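Local structure of amine Dehydrogenase (Pseudomonas putida, 1JMX) at residues Thr296-Ala301 with Gly312-Asp317. The protein is a seven-bladed beta-propeller subunit of a quinohemoprotein amine dehydrogenase, which probably oxidises primary amines and passes the electrons on to heme c. Sequence-based numbering, arbitrary orientation.
Sequences TYYCVA and GGTFND
Tyr298 N and Cys299 N both donate to Gly312 O. This is a classic beta bulge, where the strand 299-302 begins and pairs antiparallel with the strand 309-312. Tyr298 N lies 3.2 Å from Gly312 O, in the more bent of the two bonds, with 141° at the hydrogen. The Cys299 N-H points almost straight at the oxygen but comes from above the carbonyl plane. Gly312 N returns a straight bond of 2.9 Å to Cys299 O. Both backbone polar atoms of Gly312 are therefore satisfied across the contact. Gly313 follows with positive phi. A CB there would clash with Tyr298 CB.

Tyr297 reaches across to the start of the strand 317-322. With CG anti to the carbonyl carbon (chi1 -76°), the ring extends over the turn, and Tyr297 OH donates to Asp317 OD2 at 2.7 Å, on the syn side. Ring and carboxylate stand nearly perpendicular. Asp317 O lies at the ring edge, 3.5 Å from Tyr297 CE2. Asp317 OD1 is taken by His295, whose ring stacks on Tyr297. A phenylalanine here would probably leave Asp317 OD2 without this donor and the carboxylate with less to fix its rotation.

Thr314 OG1 sits 3.8 Å above the centre of the Tyr298 ring. Thr314 OG1 also comes within 3.1 Å of Thr296 O. Tyr298 OH bonds an acidic side chain of another protein chain, and the hydroxyls of Thr296 and Thr314 bond its backbone. Thr296 OG1 also hydrogen-bonds Asn275 OD1.

The contact joins the first two strands of one propeller blade and the loop into the third. The buried Asp317, gripped at both oxygens, is probably held as an acceptor, and the three hydroxyls probably tie this blade edge to the neighbouring subunit.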
loop_
_atom_site.group_PDB
_atom_site.type_symbol
_atom_site.label_atom_id
_atom_site.label_comp_id
_atom_site.label_asym_id
_atom_site.label_seq_id
_atom_site.Cartn_x
_atom_site.Cartn_y
_atom_site.Cartn_z
ATOM N N THR B 296 -11.410 -16.656 4.307
ATOM C CA THR B 296 -12.280 -15.508 4.087
ATOM C C THR B 296 -13.215 -15.760 2.916
ATOM O O THR B 296 -12.822 -16.359 1.916
ATOM C CB THR B 296 -11.463 -14.233 3.794
ATOM O OG1 THR B 296 -10.641 -13.938 4.917
ATOM C CG2 THR B 296 -12.363 -13.043 3.543
ATOM N N TYR B 297 -14.473 -15.372 3.093
ATOM C CA TYR B 297 -15.488 -15.477 2.052
ATOM C C TYR B 297 -16.092 -14.077 1.951
ATOM O O TYR B 297 -16.184 -13.369 2.952
ATOM C CB TYR B 297 -16.565 -16.502 2.414
ATOM C CG TYR B 297 -16.145 -17.949 2.254
ATOM C CD1 TYR B 297 -15.691 -18.686 3.346
ATOM C CD2 TYR B 297 -16.220 -18.588 1.014
ATOM C CE1 TYR B 297 -15.319 -20.020 3.213
ATOM C CE2 TYR B 297 -15.855 -19.924 0.870
ATOM C CZ TYR B 297 -15.400 -20.632 1.974
ATOM O OH TYR B 297 -14.992 -21.942 1.839
ATOM N N TYR B 298 -16.458 -13.659 0.745
ATOM C CA TYR B 298 -17.018 -12.323 0.543
ATOM C C TYR B 298 -18.534 -12.226 0.505
ATOM O O TYR B 298 -19.138 -11.375 1.157
ATOM C CB TYR B 298 -16.579 -11.753 -0.804
ATOM C CG TYR B 298 -15.139 -11.350 -0.974
ATOM C CD1 TYR B 298 -14.351 -10.950 0.108
ATOM C CD2 TYR B 298 -14.584 -11.292 -2.252
ATOM C CE1 TYR B 298 -13.039 -10.489 -0.093
ATOM C CE2 TYR B 298 -13.299 -10.841 -2.459
ATOM C CZ TYR B 298 -12.527 -10.438 -1.389
ATOM O OH TYR B 298 -11.258 -9.975 -1.637
ATOM N N CYS B 299 -19.126 -13.096 -0.303
ATOM C CA CYS B 299 -20.547 -13.050 -0.583
ATOM C C CYS B 299 -21.474 -14.190 -0.169
ATOM O O CYS B 299 -21.255 -15.346 -0.525
ATOM C CB CYS B 299 -20.674 -12.808 -2.087
ATOM S SG CYS B 299 -22.242 -12.220 -2.650
ATOM N N VAL B 300 -22.551 -13.834 0.529
ATOM C CA VAL B 300 -23.552 -14.812 0.944
ATOM C C VAL B 300 -24.596 -14.957 -0.159
ATOM O O VAL B 300 -24.798 -14.045 -0.963
ATOM C CB VAL B 300 -24.307 -14.422 2.263
ATOM C CG1 VAL B 300 -23.410 -14.583 3.473
ATOM C CG2 VAL B 300 -24.859 -13.011 2.186
ATOM N N ALA B 301 -25.226 -16.124 -0.205
ATOM C CA ALA B 301 -26.289 -16.419 -1.161
ATOM C C ALA B 301 -27.223 -17.441 -0.514
ATOM O O ALA B 301 -26.774 -18.422 0.056
ATOM C CB ALA B 301 -25.717 -16.963 -2.471
ATOM N N GLY B 312 -19.601 -17.546 -1.295
ATOM C CA GLY B 312 -18.774 -17.469 -2.484
ATOM C C GLY B 312 -17.774 -16.338 -2.469
ATOM O O GLY B 312 -17.583 -15.686 -1.452
ATOM N N GLY B 313 -17.179 -16.071 -3.629
ATOM C CA GLY B 313 -16.164 -15.040 -3.741
ATOM C C GLY B 313 -14.853 -15.611 -3.235
ATOM O O GLY B 313 -14.812 -16.768 -2.815
ATOM N N THR B 314 -13.771 -14.845 -3.327
ATOM C CA THR B 314 -12.471 -15.297 -2.824
ATOM C C THR B 314 -11.763 -16.367 -3.693
ATOM O O THR B 314 -11.337 -16.060 -4.807
ATOM C CB THR B 314 -12.620 -15.684 -1.308
ATOM O OG1 THR B 314 -12.693 -14.484 -0.525
ATOM C CG2 THR B 314 -11.491 -16.536 -0.801
ATOM N N PHE B 315 -11.679 -17.611 -3.216
ATOM C CA PHE B 315 -11.012 -18.682 -3.935
ATOM C C PHE B 315 -11.984 -19.374 -4.880
ATOM O O PHE B 315 -12.980 -18.783 -5.275
ATOM C CB PHE B 315 -10.401 -19.695 -2.956
ATOM C CG PHE B 315 -9.228 -19.167 -2.173
ATOM C CD1 PHE B 315 -9.064 -19.506 -0.835
ATOM C CD2 PHE B 315 -8.279 -18.346 -2.769
ATOM C CE1 PHE B 315 -7.975 -19.037 -0.104
ATOM C CE2 PHE B 315 -7.188 -17.877 -2.042
ATOM C CZ PHE B 315 -7.040 -18.224 -0.712
ATOM N N ASN B 316 -11.714 -20.637 -5.208
ATOM C CA ASN B 316 -12.556 -21.386 -6.133
ATOM C C ASN B 316 -13.563 -22.360 -5.531
ATOM O O ASN B 316 -14.007 -23.270 -6.225
ATOM C CB ASN B 316 -11.692 -22.121 -7.164
ATOM C CG ASN B 316 -10.821 -23.174 -6.541
ATOM O OD1 ASN B 316 -10.725 -23.271 -5.323
ATOM N ND2 ASN B 316 -10.174 -23.973 -7.373
ATOM N N ASP B 317 -13.927 -22.188 -4.262
ATOM C CA ASP B 317 -14.907 -23.089 -3.661
ATOM C C ASP B 317 -16.090 -22.406 -2.979
ATOM O O ASP B 317 -15.953 -21.330 -2.388
ATOM C CB ASP B 317 -14.236 -24.072 -2.678
ATOM C CG ASP B 317 -13.756 -23.401 -1.395
ATOM O OD1 ASP B 317 -12.659 -22.816 -1.404
ATOM O OD2 ASP B 317 -14.465 -23.468 -0.372
#